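Local coordinates for putative GGDEF domain protein (Pseudomonas aeruginosa, PDB 7E6G), which probably makes the second messenger 3',3'-cyclic di-GMP from two molecules of GTP, releasing diphosphate, with magnesium as cofactor, at residues A31-R34 and Q35-E39; Q20-H24 and P25-A29; G233-Y236 and S237-V240; L116-L119 and R120-E124; R75-K78 and V79-S83. One frame throughout, in Å; residues are numbered along the deposited sequence.

Contacts 1, 2 and 5 lie along the long helix 27-102 or at its start; contacts 3 and 4 belong to the GGDEF domain. Contact 2 leads directly into contact 1, their centres about 15 Å apart. Contact 5 sits much farther along the stalk, its centre about 66 Å from that of contact 1 and about 42 Å from that of contact 4. Between contacts 1 and 3 the centres are about 114 Å apart. Contacts 3 and 4 touch, centres about 10 Å apart, Asn123 meeting the start of helix 236-252. All five reach the second subunit, and all lie away from the magnesium ion bound at Asp139, Val140 and Glu182 and from the bound nucleotide analogue.

Contact 1. Residues A31-R34 and Q35-E39; sequences ARLR and QQSLE
Ser37 ties itself to Leu33 twice, through its amide and through its hydroxyl. Both Ser37 N and Ser37 OG lie 2.9 Å from Leu33 O, and they reach that oxygen from opposite faces of the carbonyl plane. The hydroxyl can do this because OG is turned to the backbone N side of Ser37 (chi1 -54°), which folds it back over the preceding turn. A buried hydroxyl is thereby satisfied within its own helix, and its rotation is fixed. The remaining backbone bonds are ordinary i to i+4 links: Gln35 N to Ala31 O (3.0 Å), Gln36 N to Arg32 O (2.9 Å) and Leu38 N to Arg34 O (3.0 Å).

All of this belongs to the first turns of helix 27-102, which pairs with helix 3-17 of the same chain as a helical hairpin; Ala31 and Arg34 both lean on Leu16 of that helix.

Van der Waals contact between the side chains is slighter. Leu33 crosses the extended Gln36 obliquely, with Leu33 CD1 3.9 Å from Gln36 NE2, while Leu38 CG lies beside Arg34 O. Leu33 also packs on Leu33 of the second subunit, an apolar pairing that places this buried face of the helix at the dimer interface.

Charged and amide ends find their partners outside the turn. The bent chain of Arg34 carries its guanidinium to helix 3-17, where NE pairs with Asp9 and NH2 with Asp13 in salt bridges. Gln36 instead reaches across the dimer, its NE2 donating to the carboxylate of Asp9 of the second subunit.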
# COMPACT_ATOMS: atom_id res chain seq x y z
N ALA A 31 52.33 -48.68 -2.62
CA ALA A 31 50.97 -49.22 -2.47
C ALA A 31 50.26 -48.58 -1.29
O ALA A 31 49.09 -48.15 -1.39
CB ALA A 31 51.01 -50.74 -2.33
N ARG A 32 50.95 -48.50 -0.15
CA ARG A 32 50.36 -47.90 1.04
C ARG A 32 50.02 -46.44 0.81
O ARG A 32 48.94 -45.98 1.19
CB ARG A 32 51.30 -48.06 2.23
CG ARG A 32 51.40 -49.48 2.69
CD ARG A 32 52.43 -49.66 3.76
NE ARG A 32 52.08 -48.93 4.96
CZ ARG A 32 52.66 -49.11 6.13
NH1 ARG A 32 53.63 -50.01 6.25
NH2 ARG A 32 52.27 -48.39 7.18
N LEU A 33 50.90 -45.71 0.14
CA LEU A 33 50.65 -44.29 -0.01
C LEU A 33 49.57 -44.02 -1.06
O LEU A 33 48.76 -43.11 -0.89
CB LEU A 33 51.94 -43.55 -0.33
CG LEU A 33 51.74 -42.04 -0.41
CD1 LEU A 33 51.96 -41.40 0.94
CD2 LEU A 33 52.74 -41.54 -1.37
N ARG A 34 49.51 -44.82 -2.13
CA ARG A 34 48.40 -44.67 -3.07
C ARG A 34 47.07 -44.91 -2.38
O ARG A 34 46.09 -44.17 -2.57
CB ARG A 34 48.58 -45.63 -4.24
CG ARG A 34 47.46 -45.54 -5.27
CD ARG A 34 46.66 -46.82 -5.32
NE ARG A 34 46.41 -47.22 -6.70
CZ ARG A 34 46.63 -48.44 -7.18
NH1 ARG A 34 47.09 -49.41 -6.40
NH2 ARG A 34 46.37 -48.69 -8.45
N GLN A 35 47.01 -45.95 -1.55
CA GLN A 35 45.82 -46.19 -0.74
C GLN A 35 45.49 -44.98 0.14
O GLN A 35 44.32 -44.53 0.21
CB GLN A 35 46.07 -47.44 0.09
CG GLN A 35 44.86 -48.20 0.51
CD GLN A 35 45.25 -49.12 1.66
OE1 GLN A 35 44.59 -50.13 1.90
NE2 GLN A 35 46.41 -48.82 2.27
N GLN A 36 46.50 -44.41 0.81
CA GLN A 36 46.25 -43.27 1.69
C GLN A 36 45.69 -42.09 0.91
O GLN A 36 44.81 -41.37 1.40
CB GLN A 36 47.53 -42.88 2.41
CG GLN A 36 47.44 -41.55 3.16
CD GLN A 36 48.59 -41.36 4.13
OE1 GLN A 36 48.70 -42.09 5.11
NE2 GLN A 36 49.47 -40.41 3.84
N SER A 37 46.19 -41.89 -0.31
CA SER A 37 45.70 -40.78 -1.11
C SER A 37 44.26 -40.99 -1.50
O SER A 37 43.47 -40.04 -1.54
CB SER A 37 46.58 -40.61 -2.34
OG SER A 37 47.94 -40.50 -1.95
N LEU A 38 43.88 -42.23 -1.82
CA LEU A 38 42.48 -42.51 -2.11
C LEU A 38 41.59 -42.15 -0.92
O LEU A 38 40.51 -41.57 -1.09
CB LEU A 38 42.30 -43.99 -2.48
CG LEU A 38 42.92 -44.56 -3.77
CD1 LEU A 38 42.34 -45.95 -4.01
CD2 LEU A 38 42.71 -43.68 -5.00
N GLU A 39 42.05 -42.48 0.29
CA GLU A 39 41.27 -42.12 1.48
C GLU A 39 41.16 -40.61 1.64
O GLU A 39 40.07 -40.09 1.93
CB GLU A 39 41.89 -42.73 2.73
CG GLU A 39 41.41 -44.12 3.02
CD GLU A 39 42.44 -44.93 3.78
OE1 GLU A 39 43.18 -44.32 4.60
OE2 GLU A 39 42.52 -46.17 3.56

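Contact 2. Residues Q20-H24 and P25-A29; sequences QFHGH and PLHQA
The side chain of His24 accepts from Leu26 N, a capping bond ahead of helix 27-102, at the bend of the hairpin that this helix makes with helix 3-17. A type II beta turn from Phe21 to His24 comes first, and Pro25 and Leu26 then lead into the helix. Gly23 takes the third place of the turn with a positive phi of 99°, and His24 N closes it on Phe21 O at 3.1 Å.

Among the direct hydrogen bonds, the imidazole of His24 does the main work. With CG swung away from its own backbone N (chi1 -166°), the ring stands beside the next residues, and ND1 accepts from Leu26 N at 3.0 Å with the donor close to the ring plane. This use of ND1 as acceptor is consistent with a proton on the other ring nitrogen. A second, weak bond runs from His27 N to His24 O, 3.3 Å long.

The ring contacts are looser. The rings of His22 and His27 meet obliquely, centroids 4.9 Å apart and planes at 55°, with His22 CD2 3.5 Å from His27 NE2. Both NE2 atoms bond to Leu16 O at the end of helix 3-17, which is consistent with their closeness. The His24 ring packs edge-to-face with His24 of the second subunit and also meets Phe21 of that subunit, so the turn lies at the dimer interface.

Two waters finish the helix start. One links Gly23 N to His27 ND1; the other donates to His24 O at 2.8 Å and accepts from Gln28 N at 3.2 Å.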
# COMPACT_ATOMS: atom_id res chain seq x y z
N GLN A 20 58.72 -56.74 -12.14
CA GLN A 20 60.12 -56.39 -11.87
C GLN A 20 60.29 -55.59 -10.59
O GLN A 20 61.39 -55.56 -10.04
CB GLN A 20 60.70 -55.63 -13.05
CG GLN A 20 60.53 -54.14 -12.96
CD GLN A 20 60.91 -53.44 -14.24
OE1 GLN A 20 60.04 -53.09 -15.04
NE2 GLN A 20 62.21 -53.25 -14.45
N PHE A 21 59.20 -54.94 -10.11
CA PHE A 21 59.21 -54.16 -8.91
C PHE A 21 58.81 -54.80 -7.67
O PHE A 21 59.11 -54.33 -6.67
CB PHE A 21 58.44 -52.91 -9.07
CG PHE A 21 58.87 -52.09 -10.17
CD1 PHE A 21 60.14 -51.69 -10.28
CD2 PHE A 21 57.98 -51.69 -11.08
CE1 PHE A 21 60.53 -50.95 -11.32
CE2 PHE A 21 58.37 -50.93 -12.13
CZ PHE A 21 59.63 -50.54 -12.21
N HIS A 22 58.22 -55.93 -7.76
CA HIS A 22 57.76 -56.64 -6.64
C HIS A 22 58.95 -57.02 -5.87
O HIS A 22 59.81 -57.56 -6.37
CB HIS A 22 56.95 -57.79 -7.16
CG HIS A 22 55.71 -57.38 -7.94
ND1 HIS A 22 54.78 -58.26 -8.42
CD2 HIS A 22 55.27 -56.18 -8.32
CE1 HIS A 22 53.84 -57.63 -9.07
NE2 HIS A 22 54.10 -56.36 -8.99
N GLY A 23 59.00 -56.74 -4.61
CA GLY A 23 60.16 -56.96 -3.79
C GLY A 23 61.07 -55.79 -3.50
O GLY A 23 61.73 -55.79 -2.56
N HIS A 24 60.98 -54.72 -4.24
CA HIS A 24 61.76 -53.54 -4.07
C HIS A 24 61.41 -52.86 -2.85
O HIS A 24 60.37 -52.88 -2.41
CB HIS A 24 61.44 -52.68 -5.19
CG HIS A 24 62.35 -51.54 -5.39
ND1 HIS A 24 62.48 -50.53 -4.53
CD2 HIS A 24 63.09 -51.21 -6.44
CE1 HIS A 24 63.34 -49.67 -4.97
NE2 HIS A 24 63.72 -50.07 -6.14
N PRO A 25 62.31 -52.19 -2.27
CA PRO A 25 61.96 -51.56 -0.97
C PRO A 25 60.92 -50.46 -1.06
O PRO A 25 60.32 -50.12 -0.03
CB PRO A 25 63.30 -51.01 -0.48
CG PRO A 25 64.32 -51.82 -1.18
CD PRO A 25 63.76 -52.17 -2.52
N LEU A 26 60.61 -49.99 -2.23
CA LEU A 26 59.65 -48.99 -2.40
C LEU A 26 58.36 -49.36 -2.92
O LEU A 26 57.61 -48.56 -3.07
CB LEU A 26 60.19 -47.90 -3.25
CG LEU A 26 61.41 -47.10 -3.02
CD1 LEU A 26 61.49 -45.99 -3.95
CD2 LEU A 26 61.60 -46.66 -1.68
N HIS A 27 58.12 -50.59 -3.22
CA HIS A 27 56.88 -51.06 -3.72
C HIS A 27 55.72 -51.05 -2.81
O HIS A 27 54.79 -50.49 -3.02
CB HIS A 27 57.11 -52.43 -4.16
CG HIS A 27 55.95 -53.03 -4.85
ND1 HIS A 27 55.10 -53.86 -4.23
CD2 HIS A 27 55.50 -52.89 -6.09
CE1 HIS A 27 54.13 -54.17 -5.03
NE2 HIS A 27 54.37 -53.62 -6.18
N GLN A 28 55.94 -51.56 -1.68
CA GLN A 28 55.02 -51.67 -0.63
C GLN A 28 54.69 -50.33 -0.08
O GLN A 28 53.74 -50.17 0.39
CB GLN A 28 55.51 -52.71 0.35
CG GLN A 28 54.51 -53.47 1.14
CD GLN A 28 54.67 -53.22 2.64
OE1 GLN A 28 54.28 -54.00 3.45
NE2 GLN A 28 55.31 -52.15 2.98
N ALA A 29 55.59 -49.42 -0.05
CA ALA A 29 55.42 -48.08 0.30
C ALA A 29 54.55 -47.35 -0.62
O ALA A 29 53.82 -46.66 -0.21
CB ALA A 29 56.76 -47.52 0.33
O HOH W 1 56.71 -55.70 -2.49
O HOH W 2 58.21 -53.69 -0.80

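Contact 3. Residues G233-Y236 and S237-V240; sequences GETY and SQTV
Gln238 reaches back to the start of its helix and accepts a hydrogen bond from Thr235 N, 3.0 Å from Gln238 OE1, with the donor in the plane of the side-chain carbonyl. Since Thr235 is the N-cap and Gln238 the third residue of helix 236-252, this is one half of a capping box. The reciprocal half is missing. Thr235 has its hydroxyl turned away from its own backbone N (chi1 -154°), which sets the methyl CG2 against the helix instead, 3.3 Å from both Gln238 N and Gln238 OE1. The carbonyl of Thr235 does join the helix: Thr239 N bonds to Thr235 O at 3.2 Å, and Gln238 N approaches the same oxygen in a weak bond. One residue on, Tyr236 O receives Val240 N.

The extended Glu234 passes across Gln238 at a slant, its CG 3.6 Å from Gln238 CB and its carboxylate plane 62° from the Gln238 amide. That carboxylate is placed by others, a salt bridge from OE1 to Arg242 and a bond from Arg231 N to OE2. The hydroxyl of Thr239 has His230 ND1 as its main partner, while Tyr236 and Val240 press on helix 112-128. Ser168 of the second subunit packs over Thr235 and Ser237.

Here an uncharged amide oxygen serves Thr235 N, while the negative charge of Glu234 sits next to the amino end of the helix, where the dipole and Arg242 would probably favour its ionised form.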
# COMPACT_ATOMS: atom_id res chain seq x y z
N GLY A 233 -22.94 45.34 5.22
CA GLY A 233 -23.80 45.50 6.37
C GLY A 233 -25.22 45.12 6.09
O GLY A 233 -26.14 45.60 6.77
N GLU A 234 -25.43 44.26 5.11
CA GLU A 234 -26.74 43.91 4.60
C GLU A 234 -26.71 42.43 4.25
O GLU A 234 -25.68 41.92 3.80
CB GLU A 234 -27.05 44.78 3.39
CG GLU A 234 -28.14 44.33 2.48
CD GLU A 234 -28.24 45.25 1.27
OE1 GLU A 234 -29.13 46.14 1.29
OE2 GLU A 234 -27.42 45.11 0.32
N THR A 235 -27.81 41.74 4.52
CA THR A 235 -27.86 40.32 4.25
C THR A 235 -28.01 40.07 2.76
O THR A 235 -28.50 40.92 2.01
CB THR A 235 -29.01 39.69 5.02
OG1 THR A 235 -28.71 38.31 5.25
CG2 THR A 235 -30.32 39.83 4.25
N TYR A 236 -27.56 38.89 2.31
CA TYR A 236 -27.65 38.55 0.88
C TYR A 236 -29.10 38.54 0.39
O TYR A 236 -29.36 38.78 -0.79
CB TYR A 236 -26.98 37.20 0.59
CG TYR A 236 -27.66 35.98 1.21
CD1 TYR A 236 -28.76 35.38 0.61
CD2 TYR A 236 -27.19 35.43 2.40
CE1 TYR A 236 -29.37 34.27 1.19
CE2 TYR A 236 -27.79 34.33 2.98
CZ TYR A 236 -28.88 33.76 2.37
OH TYR A 236 -29.48 32.67 2.95
N SER A 237 -30.06 38.28 1.29
CA SER A 237 -31.46 38.29 0.89
C SER A 237 -31.94 39.70 0.56
O SER A 237 -32.77 39.88 -0.34
CB SER A 237 -32.32 37.67 1.99
OG SER A 237 -33.65 37.47 1.56
N GLN A 238 -31.43 40.71 1.27
CA GLN A 238 -31.85 42.07 0.98
C GLN A 238 -31.23 42.57 -0.32
O GLN A 238 -31.87 43.30 -1.08
CB GLN A 238 -31.50 42.98 2.16
CG GLN A 238 -32.31 42.67 3.40
CD GLN A 238 -31.66 43.17 4.67
OE1 GLN A 238 -30.44 43.08 4.85
NE2 GLN A 238 -32.47 43.71 5.58
N THR A 239 -30.00 42.14 -0.59
CA THR A 239 -29.42 42.32 -1.92
C THR A 239 -30.31 41.72 -3.00
O THR A 239 -30.64 42.38 -4.00
CB THR A 239 -28.04 41.69 -1.99
OG1 THR A 239 -27.32 41.96 -0.79
CG2 THR A 239 -27.28 42.25 -3.18
N VAL A 240 -30.67 40.44 -2.85
CA VAL A 240 -31.54 39.81 -3.83
C VAL A 240 -32.83 40.61 -3.99
O VAL A 240 -33.27 40.89 -5.11
CB VAL A 240 -31.83 38.34 -3.46
CG1 VAL A 240 -32.98 37.80 -4.29
CG2 VAL A 240 -30.58 37.49 -3.66

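Contact 4. Residues L116-L119 and R120-E124; sequences LERL and REENE
Arg118 and Glu122 run side by side, one helical turn apart and pointing the same way, with their charged planes turned 50° against each other. The salt bridge between them, Arg118 NE to Glu122 OE2 at 3.3 Å, is also a weak hydrogen bond with a bent N-H...O angle of 135°. Glu122 CG lies at the edge of the guanidinium, in its plane. From there a bend at chi2 (-60°) brings the carboxylate oxygen OE2 to Arg118 NE.

Glu121 approaches the same arginine differently. Its CG takes the place between its own N and carbonyl carbon, which lays the chain back along the helix, and OE1 ends 3.4 Å from Arg118 CD. That oxygen stands well out of the guanidinium plane, 4.3 Å from Arg118 NE, so only opposite charge links the two groups. Together the two glutamates would probably stabilise the charge of Arg118.

Arg120 leaves on another side of the helix. Its NH1 donates to a water that in turn makes a weak bond to Leu116 O, the oxygen that also accepts Arg120 N at 3.2 Å. Asn123 N closes on Leu119 O at 3.0 Å.

Helix 112-128 lies on the GGDEF sheet here. Leu119 sits on Leu185 and Leu187 of strand 183-188 and on Val240, Arg118 rests on Leu187 as well, and Asn123 bonds to Tyr133 and packs against Tyr236 at the start of helix 236-252.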
# COMPACT_ATOMS: atom_id res chain seq x y z
N LEU A 116 -27.63 30.43 -3.48
CA LEU A 116 -27.83 30.82 -2.18
C LEU A 116 -26.67 30.51 -1.33
O LEU A 116 -26.51 31.09 -0.38
CB LEU A 116 -29.00 30.16 -1.66
CG LEU A 116 -30.22 30.72 -2.18
CD1 LEU A 116 -31.42 30.11 -1.68
CD2 LEU A 116 -30.31 32.13 -1.94
N GLU A 117 -26.04 29.43 -1.53
CA GLU A 117 -24.93 29.02 -0.85
C GLU A 117 -23.81 29.81 -1.15
O GLU A 117 -23.11 30.05 -0.35
CB GLU A 117 -24.80 27.59 -1.06
CG GLU A 117 -23.48 26.95 -1.01
CD GLU A 117 -23.63 25.55 -1.49
OE1 GLU A 117 -24.67 24.92 -1.22
OE2 GLU A 117 -22.70 25.07 -2.11
N ARG A 118 -23.62 30.18 -2.36
CA ARG A 118 -22.60 31.04 -2.76
C ARG A 118 -22.88 32.44 -2.39
O ARG A 118 -22.07 33.14 -2.11
CB ARG A 118 -22.24 30.78 -4.15
CG ARG A 118 -21.27 31.73 -4.77
CD ARG A 118 -19.82 31.60 -4.42
NE ARG A 118 -19.00 32.39 -5.29
CZ ARG A 118 -18.41 31.90 -6.34
NH1 ARG A 118 -18.58 30.65 -6.63
NH2 ARG A 118 -17.67 32.60 -7.12
N LEU A 119 -24.09 32.83 -2.38
CA LEU A 119 -24.43 34.19 -1.95
C LEU A 119 -24.09 34.40 -0.48
O LEU A 119 -23.58 35.47 -0.11
CB LEU A 119 -25.90 34.48 -2.21
CG LEU A 119 -26.24 35.14 -3.56
CD1 LEU A 119 -27.67 34.79 -3.95
CD2 LEU A 119 -26.02 36.66 -3.55
N ARG A 120 -24.35 33.40 0.35
CA ARG A 120 -23.92 33.46 1.75
C ARG A 120 -22.41 33.64 1.86
O ARG A 120 -21.92 34.54 2.56
CB ARG A 120 -24.39 32.21 2.49
CG ARG A 120 -23.94 32.11 3.93
CD ARG A 120 -24.96 31.34 4.79
NE ARG A 120 -25.69 32.21 5.73
CZ ARG A 120 -26.97 32.04 6.08
NH1 ARG A 120 -27.67 31.04 5.55
NH2 ARG A 120 -27.54 32.87 6.94
N GLU A 121 -21.64 32.82 1.14
CA GLU A 121 -20.19 32.93 1.33
C GLU A 121 -19.63 34.21 0.71
O GLU A 121 -18.62 34.74 1.20
CB GLU A 121 -19.45 31.69 0.84
CG GLU A 121 -19.60 31.34 -0.61
CD GLU A 121 -19.08 29.94 -0.91
OE1 GLU A 121 -18.41 29.75 -1.96
OE2 GLU A 121 -19.33 29.03 -0.09
N GLU A 122 -20.29 34.78 -0.30
CA GLU A 122 -19.81 36.06 -0.81
C GLU A 122 -20.22 37.23 0.09
O GLU A 122 -19.48 38.22 0.17
CB GLU A 122 -20.30 36.28 -2.24
CG GLU A 122 -19.59 35.41 -3.27
CD GLU A 122 -18.09 35.66 -3.32
OE1 GLU A 122 -17.69 36.82 -3.11
OE2 GLU A 122 -17.33 34.70 -3.59
N ASN A 123 -21.25 37.15 0.84
CA ASN A 123 -21.55 38.14 1.75
C ASN A 123 -20.58 38.13 2.77
O ASN A 123 -20.34 39.13 3.23
CB ASN A 123 -22.80 37.93 2.48
CG ASN A 123 -23.80 38.90 2.17
OD1 ASN A 123 -23.96 39.18 1.17
ND2 ASN A 123 -24.47 39.36 3.05
N GLU A 124 -20.15 36.98 3.26
CA GLU A 124 -19.08 36.91 4.27
C GLU A 124 -17.76 37.47 3.73
O GLU A 124 -17.08 38.25 4.41
CB GLU A 124 -18.94 35.48 4.78
CG GLU A 124 -20.01 35.10 5.82
CD GLU A 124 -20.26 33.59 5.93
OE1 GLU A 124 -21.31 33.19 6.49
OE2 GLU A 124 -19.40 32.81 5.47
O HOH W 3 -27.26 29.99 2.65

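Contact 5. Residues R75-K78 and V79-S83; sequences RLEK and VARIS
Lys78 O receives Ile82 N at 2.9 Å and almost straight, the N-H...O angle being 177°. The two side chains follow this backbone link: they lie side by side and point the same way, with Lys78 CG 3.8 Å from Ile82 CD1. Lys78 is fully extended, and its long aliphatic part gives Ile82 something apolar to lie along before the charge begins.

Glu77 and Arg81 make the other tie across the turn, a salt bridge with Glu77 OE1 2.9 Å from Arg81 NH1. As a hydrogen bond it is weak, since the N-H points aside, although the oxygen lies at the edge of the guanidinium and in its plane. A bend in the arginine at chi3 (87°) turns the group back over the helix, and Lys78 CA lies under one face, with Lys78 CG 3.8 Å from Arg81 NH2.

This is a turn in the later part of helix 27-102. Leu76 packs on Leu76 of the second subunit, which is consistent with the two copies of the long helix running side by side in parallel, with chains of another protein packed against them. Along the chain direction the backbone keeps its regular bonds, among them Val79 N to Arg75 O at 3.0 Å and Ala80 N to Leu76 O at 3.2 Å.

On one side Arg75 CD touches Val79 CG2 at 3.8 Å. The basic ends then leave the helix: Arg75 NH1, Lys78 NZ and Arg81 NH2 all form salt bridges with acidic side chains of another protein's chain.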
# COMPACT_ATOMS: atom_id res chain seq x y z
N ARG A 75 -0.63 -9.26 -1.52
CA ARG A 75 -1.66 -8.97 -0.63
C ARG A 75 -1.83 -7.54 -0.47
O ARG A 75 -2.83 -7.14 -0.51
CB ARG A 75 -1.35 -9.65 0.65
CG ARG A 75 -2.32 -9.64 1.74
CD ARG A 75 -3.72 -9.64 1.27
NE ARG A 75 -4.19 -10.93 0.81
CZ ARG A 75 -4.50 -11.95 1.56
NH1 ARG A 75 -4.48 -11.92 2.83
NH2 ARG A 75 -4.80 -13.01 0.96
N LEU A 76 -0.81 -6.78 -0.33
CA LEU A 76 -0.84 -5.42 -0.28
C LEU A 76 -1.32 -4.86 -1.54
O LEU A 76 -2.05 -4.03 -1.53
CB LEU A 76 0.50 -4.90 0.02
CG LEU A 76 0.71 -3.42 -0.03
CD1 LEU A 76 -0.24 -2.63 0.71
CD2 LEU A 76 2.00 -2.84 0.28
N GLU A 77 -0.87 -5.30 -2.65
CA GLU A 77 -1.38 -4.73 -3.89
C GLU A 77 -2.87 -5.06 -4.09
O GLU A 77 -3.64 -4.20 -4.53
CB GLU A 77 -0.52 -5.20 -5.06
CG GLU A 77 -0.96 -4.66 -6.37
CD GLU A 77 -1.48 -5.75 -7.28
OE1 GLU A 77 -2.68 -5.68 -7.66
OE2 GLU A 77 -0.68 -6.68 -7.60
N LYS A 78 -3.31 -6.25 -3.67
CA LYS A 78 -4.72 -6.62 -3.80
C LYS A 78 -5.60 -5.81 -2.86
O LYS A 78 -6.68 -5.35 -3.24
CB LYS A 78 -4.92 -8.10 -3.52
CG LYS A 78 -6.35 -8.52 -3.68
CD LYS A 78 -6.56 -9.97 -3.33
CE LYS A 78 -7.76 -10.53 -4.11
NZ LYS A 78 -7.87 -12.02 -3.99
N VAL A 79 -5.18 -5.68 -1.59
CA VAL A 79 -5.95 -4.88 -0.64
C VAL A 79 -6.13 -3.48 -1.17
O VAL A 79 -7.24 -2.92 -1.14
CB VAL A 79 -5.28 -4.87 0.75
CG1 VAL A 79 -5.86 -3.77 1.60
CG2 VAL A 79 -5.46 -6.21 1.44
N ALA A 80 -5.06 -2.90 -1.71
CA ALA A 80 -5.14 -1.54 -2.22
C ALA A 80 -6.03 -1.46 -3.45
O ALA A 80 -6.79 -0.50 -3.60
CB ALA A 80 -3.73 -1.02 -2.52
N ARG A 81 -6.04 -2.41 -4.29
CA ARG A 81 -6.88 -2.37 -5.34
C ARG A 81 -8.28 -2.51 -5.03
O ARG A 81 -9.00 -1.86 -5.50
CB ARG A 81 -6.48 -3.48 -6.18
CG ARG A 81 -7.27 -3.55 -7.37
CD ARG A 81 -6.81 -4.55 -8.27
NE ARG A 81 -7.37 -5.76 -7.97
CZ ARG A 81 -6.64 -6.80 -7.65
NH1 ARG A 81 -5.36 -6.74 -7.62
NH2 ARG A 81 -7.19 -7.91 -7.34
N ILE A 82 -8.65 -3.42 -4.24
CA ILE A 82 -10.04 -3.57 -3.83
C ILE A 82 -10.52 -2.30 -3.15
O ILE A 82 -11.59 -1.77 -3.47
CB ILE A 82 -10.19 -4.80 -2.93
CG1 ILE A 82 -9.90 -6.05 -3.76
CG2 ILE A 82 -11.57 -4.84 -2.31
CD1 ILE A 82 -9.94 -7.33 -3.00
N SER A 83 -9.73 -1.79 -2.20
CA SER A 83 -10.10 -0.56 -1.54
C SER A 83 -10.29 0.57 -2.54
O SER A 83 -11.25 1.35 -2.43
CB SER A 83 -9.05 -0.21 -0.49
OG SER A 83 -9.57 0.73 0.44